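Local coordinates for Myo-inositol-1-phosphate synthase-related protein (PDB 3CIN) that is a myo-inositol-1-phosphate synthase-related protein of undefined role that binds nicotinamide-adenine-dinucleotide, probably on a Rossmann-type domain, at residues Val246-Ile251 and Ile304-Glu309; Val232-Ala237 and Lys278-Tyr283. All blocks are in the same frame, centred on the assembly; numbering follows the deposited sequence. Where two conformers were deposited one is given.

Interaction 1 of 2, residues Val246-Ile251 and Ile304-Glu309; sequences VAQFNI and IAIHIE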
loop_
_atom_site.group_PDB
_atom_site.type_symbol
_atom_site.label_atom_id
_atom_site.label_comp_id
_atom_site.label_asym_id
_atom_site.label_seq_id
_atom_site.Cartn_x
_atom_site.Cartn_y
_atom_site.Cartn_z
ATOM N N VAL A 246 13.388 -3.994 -8.173
ATOM C CA VAL A 246 12.484 -4.791 -7.376
ATOM C C VAL A 246 12.960 -4.719 -5.945
ATOM O O VAL A 246 14.115 -5.069 -5.684
ATOM C CB VAL A 246 12.550 -6.257 -7.791
ATOM C CG1 VAL A 246 11.604 -7.091 -6.931
ATOM C CG2 VAL A 246 12.249 -6.413 -9.253
ATOM N N ALA A 247 12.104 -4.251 -5.027
ATOM C CA ALA A 247 12.429 -4.224 -3.593
ATOM C C ALA A 247 11.398 -4.999 -2.849
ATOM O O ALA A 247 10.190 -4.808 -3.086
ATOM C CB ALA A 247 12.440 -2.834 -3.071
ATOM N N GLN A 248 11.839 -5.864 -1.943
ATOM C CA GLN A 248 10.915 -6.747 -1.216
ATOM C C GLN A 248 11.296 -6.645 0.228
ATOM O O GLN A 248 12.504 -6.662 0.540
ATOM C CB GLN A 248 11.049 -8.170 -1.740
ATOM C CG GLN A 248 10.143 -9.124 -1.050
ATOM C CD GLN A 248 10.312 -10.500 -1.584
ATOM O OE1 GLN A 248 9.986 -10.752 -2.714
ATOM N NE2 GLN A 248 10.838 -11.410 -0.764
ATOM N N PHE A 249 10.320 -6.433 1.102
ATOM C CA PHE A 249 10.566 -6.367 2.532
ATOM C C PHE A 249 9.709 -7.402 3.161
ATOM O O PHE A 249 8.547 -7.495 2.777
ATOM C CB PHE A 249 10.167 -5.000 3.030
ATOM C CG PHE A 249 10.281 -4.785 4.531
ATOM C CD1 PHE A 249 11.495 -4.928 5.187
ATOM C CD2 PHE A 249 9.181 -4.363 5.273
ATOM C CE1 PHE A 249 11.602 -4.668 6.571
ATOM C CE2 PHE A 249 9.281 -4.132 6.638
ATOM C CZ PHE A 249 10.504 -4.265 7.281
ATOM N N ASN A 250 10.254 -8.176 4.113
ATOM C CA ASN A 250 9.459 -9.207 4.785
ATOM C C ASN A 250 9.877 -9.268 6.251
ATOM O O ASN A 250 11.059 -9.266 6.549
ATOM C CB ASN A 250 9.569 -10.554 4.087
ATOM C CG ASN A 250 10.868 -10.708 3.294
ATOM O OD1 ASN A 250 11.093 -10.020 2.266
ATOM N ND2 ASN A 250 11.735 -11.589 3.761
ATOM N N ILE A 251 8.919 -9.260 7.161
ATOM C CA ILE A 251 9.206 -9.219 8.585
ATOM C C ILE A 251 8.130 -10.004 9.333
ATOM O O ILE A 251 6.966 -9.999 8.941
ATOM C CB ILE A 251 9.317 -7.795 9.087
ATOM C CG1 ILE A 251 9.809 -7.685 10.487
ATOM C CG2 ILE A 251 7.966 -6.940 8.990
ATOM C CD1 ILE A 251 10.243 -6.295 10.802
ATOM N N ILE A 304 4.522 -8.054 4.576
ATOM C CA ILE A 304 5.349 -7.961 3.374
ATOM C C ILE A 304 5.078 -6.635 2.658
ATOM O O ILE A 304 3.978 -6.104 2.664
ATOM C CB ILE A 304 5.144 -9.198 2.434
ATOM C CG1 ILE A 304 3.781 -9.212 1.761
ATOM C CG2 ILE A 304 5.374 -10.570 3.191
ATOM C CD1 ILE A 304 3.694 -10.169 0.557
ATOM N N ALA A 305 6.107 -6.109 1.965
ATOM C CA ALA A 305 5.965 -4.914 1.153
ATOM C C ALA A 305 6.831 -5.121 -0.072
ATOM O O ALA A 305 7.947 -5.551 0.037
ATOM C CB ALA A 305 6.327 -3.644 1.921
ATOM N N ILE A 306 6.295 -4.897 -1.264
ATOM C CA ILE A 306 7.039 -5.138 -2.510
ATOM C C ILE A 306 6.850 -3.878 -3.360
ATOM O O ILE A 306 5.771 -3.357 -3.461
ATOM C CB ILE A 306 6.493 -6.368 -3.264
ATOM C CG1 ILE A 306 6.676 -7.710 -2.554
ATOM C CG2 ILE A 306 7.139 -6.588 -4.644
ATOM C CD1 ILE A 306 5.657 -8.780 -2.934
ATOM N N HIS A 307 7.932 -3.403 -3.991
ATOM C CA HIS A 307 7.868 -2.281 -4.891
ATOM C C HIS A 307 8.585 -2.639 -6.151
ATOM O O HIS A 307 9.741 -3.071 -6.124
ATOM C CB HIS A 307 8.586 -1.099 -4.295
ATOM C CG HIS A 307 8.661 0.100 -5.200
ATOM N ND1 HIS A 307 9.813 0.466 -5.865
ATOM C CD2 HIS A 307 7.721 1.001 -5.553
ATOM C CE1 HIS A 307 9.567 1.544 -6.589
ATOM N NE2 HIS A 307 8.308 1.892 -6.413
ATOM N N ILE A 308 7.908 -2.433 -7.280
ATOM C CA ILE A 308 8.505 -2.764 -8.598
ATOM C C ILE A 308 8.214 -1.600 -9.486
ATOM O O ILE A 308 7.106 -1.106 -9.520
ATOM C CB ILE A 308 7.936 -4.095 -9.176
ATOM C CG1 ILE A 308 8.367 -5.263 -8.294
ATOM C CG2 ILE A 308 8.464 -4.371 -10.589
ATOM C CD1 ILE A 308 7.619 -6.602 -8.586
ATOM N N GLU A 309 9.246 -1.094 -10.162
ATOM C CA GLU A 309 9.040 -0.092 -11.178
ATOM C C GLU A 309 9.531 -0.576 -12.512
ATOM O O GLU A 309 10.497 -1.324 -12.602
ATOM C CB GLU A 309 9.606 1.268 -10.828
ATOM C CG GLU A 309 10.923 1.337 -10.417
ATOM C CD GLU A 309 11.340 2.790 -10.146
ATOM O OE1 GLU A 309 10.452 3.696 -10.083
ATOM O OE2 GLU A 309 12.567 3.010 -10.020
#
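V246 and I308 lie side by side across two antiparallel strands, both side chains rising from the same face of the sheet, with V246 CG1 4.0 Å from I308 CG1. Q248 and I306 repeat this at the next non-hydrogen-bonded pair: Q248 CG rests 4.0 Å from I306 CG1. With CG anti to the backbone N (chi1 180°) and the chain extended beyond it, Q248 lays its methylene part alongside the isoleucine and carries its amide past it, to T229 through OE1 and to T226 through NE2; a weak bond also runs from NE2 to OD1 of N250, whose ND2 is bonded to T292 OG1. Beta-branched valine and isoleucine favour the extended strand and give apolar surface to helix 225-238, which covers this face.

The other face carries A247, F249, A305 and H307. F249 CB stands 4.2 Å from A305 CB. The F249 ring has two conformers; in the one given, its edge meets A305 CB and it stacks on F249 of a second subunit. The small alanines keep this face low where that subunit packs, its F303 stacking on H307 and its A305 meeting A305. H307 is also bonded through NE2 to E319.

Four backbone bonds join the hydrogen-bonded pairs A247-H307 and F249-A305, among them H307 N to A247 O at 2.8 Å. The chemistry thus divides the work: peptide groups of these two pairs satisfy one another, those of V246 and Q248 turn to Y288, one face offers aliphatic surface with an anchored amide to the helix, and the other offers aromatic rings and alanines to the neighbouring subunit.

Interaction 2 of 2, residues Val232-Ala237 and Lys278-Tyr283; sequences VLSHLA and KDILGY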
loop_
_atom_site.group_PDB
_atom_site.type_symbol
_atom_site.label_atom_id
_atom_site.label_comp_id
_atom_site.label_asym_id
_atom_site.label_seq_id
_atom_site.Cartn_x
_atom_site.Cartn_y
_atom_site.Cartn_z
ATOM N N VAL A 232 4.209 -11.240 -10.168
ATOM C CA VAL A 232 4.218 -9.950 -10.833
ATOM C C VAL A 232 5.270 -9.917 -11.926
ATOM O O VAL A 232 4.991 -9.467 -13.036
ATOM C CB VAL A 232 4.420 -8.787 -9.854
ATOM C CG1 VAL A 232 4.406 -7.385 -10.548
ATOM C CG2 VAL A 232 3.319 -8.792 -8.741
ATOM N N LEU A 233 6.472 -10.395 -11.633
ATOM C CA LEU A 233 7.513 -10.380 -12.666
ATOM C C LEU A 233 7.080 -11.165 -13.929
ATOM O O LEU A 233 7.395 -10.758 -15.059
ATOM C CB LEU A 233 8.822 -10.926 -12.116
ATOM C CG LEU A 233 9.425 -10.005 -11.016
ATOM C CD1 LEU A 233 10.724 -10.662 -10.500
ATOM C CD2 LEU A 233 9.661 -8.544 -11.470
ATOM N N SER A 234 6.394 -12.285 -13.725
ATOM C CA SER A 234 5.951 -13.105 -14.843
ATOM C C SER A 234 5.006 -12.298 -15.739
ATOM O O SER A 234 5.144 -12.327 -16.960
ATOM C CB SER A 234 5.298 -14.400 -14.372
ATOM O OG SER A 234 6.258 -15.248 -13.703
ATOM N N HIS A 235 4.051 -11.596 -15.138
ATOM C CA HIS A 235 3.091 -10.649 -15.784
ATOM C C HIS A 235 3.826 -9.617 -16.615
ATOM O O HIS A 235 3.523 -9.318 -17.771
ATOM C CB HIS A 235 2.295 -9.900 -14.659
ATOM C CG HIS A 235 1.020 -9.235 -15.117
ATOM N ND1 HIS A 235 0.852 -7.866 -15.166
ATOM C CD2 HIS A 235 -0.157 -9.767 -15.525
ATOM C CE1 HIS A 235 -0.371 -7.585 -15.592
ATOM N NE2 HIS A 235 -1.000 -8.723 -15.820
ATOM N N LEU A 236 4.781 -8.970 -15.962
ATOM C CA LEU A 236 5.527 -7.952 -16.652
ATOM C C LEU A 236 6.340 -8.445 -17.810
ATOM O O LEU A 236 6.404 -7.760 -18.813
ATOM C CB LEU A 236 6.439 -7.204 -15.676
ATOM C CG LEU A 236 5.632 -6.523 -14.551
ATOM C CD1 LEU A 236 6.649 -5.968 -13.490
ATOM C CD2 LEU A 236 4.642 -5.494 -15.063
ATOM N N ALA A 237 7.006 -9.594 -17.631
ATOM C CA ALA A 237 7.801 -10.254 -18.706
ATOM C C ALA A 237 6.948 -10.497 -19.967
ATOM O O ALA A 237 7.353 -10.157 -21.076
ATOM C CB ALA A 237 8.357 -11.591 -18.207
ATOM N N LYS A 278 16.198 -13.078 -12.213
ATOM C CA LYS A 278 16.792 -13.430 -13.472
ATOM C C LYS A 278 16.101 -14.679 -14.057
ATOM O O LYS A 278 15.993 -14.793 -15.284
ATOM C CB LYS A 278 18.286 -13.722 -13.353
ATOM C CG LYS A 278 18.919 -13.886 -14.706
ATOM C CD LYS A 278 20.410 -13.888 -14.576
ATOM C CE LYS A 278 21.093 -13.806 -15.921
ATOM N NZ LYS A 278 22.550 -14.082 -15.714
ATOM N N ASP A 279 15.660 -15.590 -13.190
ATOM C CA ASP A 279 15.019 -16.831 -13.637
ATOM C C ASP A 279 13.794 -16.467 -14.490
ATOM O O ASP A 279 13.566 -17.030 -15.556
ATOM C CB ASP A 279 14.536 -17.678 -12.464
ATOM C CG ASP A 279 15.662 -18.448 -11.749
ATOM O OD1 ASP A 279 16.848 -18.338 -12.180
ATOM O OD2 ASP A 279 15.331 -19.180 -10.770
ATOM N N ILE A 280 12.996 -15.538 -13.989
ATOM C CA ILE A 280 11.702 -15.214 -14.623
ATOM C C ILE A 280 11.899 -14.207 -15.742
ATOM O O ILE A 280 11.360 -14.376 -16.835
ATOM C CB ILE A 280 10.683 -14.677 -13.593
ATOM C CG1 ILE A 280 10.271 -15.761 -12.573
ATOM C CG2 ILE A 280 9.471 -14.055 -14.316
ATOM C CD1 ILE A 280 9.746 -17.080 -13.199
ATOM N N LEU A 281 12.675 -13.141 -15.505
ATOM C CA LEU A 281 12.849 -12.110 -16.511
ATOM C C LEU A 281 13.869 -12.401 -17.629
ATOM O O LEU A 281 13.759 -11.870 -18.742
ATOM C CB LEU A 281 13.263 -10.789 -15.856
ATOM C CG LEU A 281 12.310 -10.152 -14.866
ATOM C CD1 LEU A 281 12.947 -8.873 -14.300
ATOM C CD2 LEU A 281 10.989 -9.846 -15.536
ATOM N N GLY A 282 14.878 -13.179 -17.284
ATOM C CA GLY A 282 15.996 -13.441 -18.186
ATOM C C GLY A 282 17.144 -12.445 -18.111
ATOM O O GLY A 282 18.139 -12.597 -18.800
ATOM N N TYR A 283 16.993 -11.391 -17.326
ATOM C CA TYR A 283 18.047 -10.383 -17.107
ATOM C C TYR A 283 17.992 -10.072 -15.591
ATOM O O TYR A 283 16.950 -10.218 -14.964
ATOM C CB TYR A 283 17.892 -9.136 -17.978
ATOM C CG TYR A 283 16.539 -8.462 -17.893
ATOM C CD1 TYR A 283 15.470 -8.888 -18.683
ATOM C CD2 TYR A 283 16.325 -7.403 -16.988
ATOM C CE1 TYR A 283 14.217 -8.293 -18.552
ATOM C CE2 TYR A 283 15.071 -6.812 -16.822
ATOM C CZ TYR A 283 14.034 -7.239 -17.643
ATOM O OH TYR A 283 12.811 -6.641 -17.486
#
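I280 presses its CG2 methyl against the backbone and side chains of helix 225-238, 3.9 Å from L233 CB and 3.5 Å from S234 OG. A chi1 of -67° for CG1 puts CG2 anti to the backbone N of I280 and turns it onto the helix, while CD1 on the other branch lies 4.0 Å from S234 OG. L281 contributes one methyl, CD2, which fits between L233 and A237: it lies 3.7 Å from L233 O and 4.1 Å from A237 CB. Alanine suits this spot because its short side chain lets the CA atoms of A237 and L281 come within 5.8 Å.

Further out, S234 OG is bonded to A230 O one turn back in its own helix, which ties down the hydroxyl and makes it compatible with aliphatic neighbours. P375 touches both S234 and I280. L233 and L281 both reach V243 of strand 242-252, and the Y283 ring has L281 CB over one face, toward its rim, while its OH is bonded to V243 N. A third subunit also borders the contact, with its W393 on A237 and its I377 on S234.

G282, with positive phi (88°), takes the chain out of helix 276-281; a CB here would be jammed against the carbonyl O of L281. Helix 225-238 lies on one face of the mixed four-stranded sheet and helix 276-281 packs its last turn against it, an alpha/beta layer packing.

In the fold
Interactions 1 and 2 belong to one layered unit, their centres 15 Å apart. Helix 225-238 supplies one side of interaction 2 and covers the aliphatic face of interaction 1: I308 CG2 lies 3.8 Å from L236 CD1, I308 CD1 is 3.8 Å from V232 CG1, and V246 CG2 is 4.0 Å from L233 CD2. L233 therefore serves both contacts. The segments alternate along the chain, and helix 225-238 is followed directly by strand 242-252. Neither contact sits at a ligand: the side chain of N250 is about 10 Å from the bound nicotinamide-adenine-dinucleotide, and that of I280 about 12 Å from the magnesium ion. Each instead borders a different neighbouring subunit of the four-chain assembly.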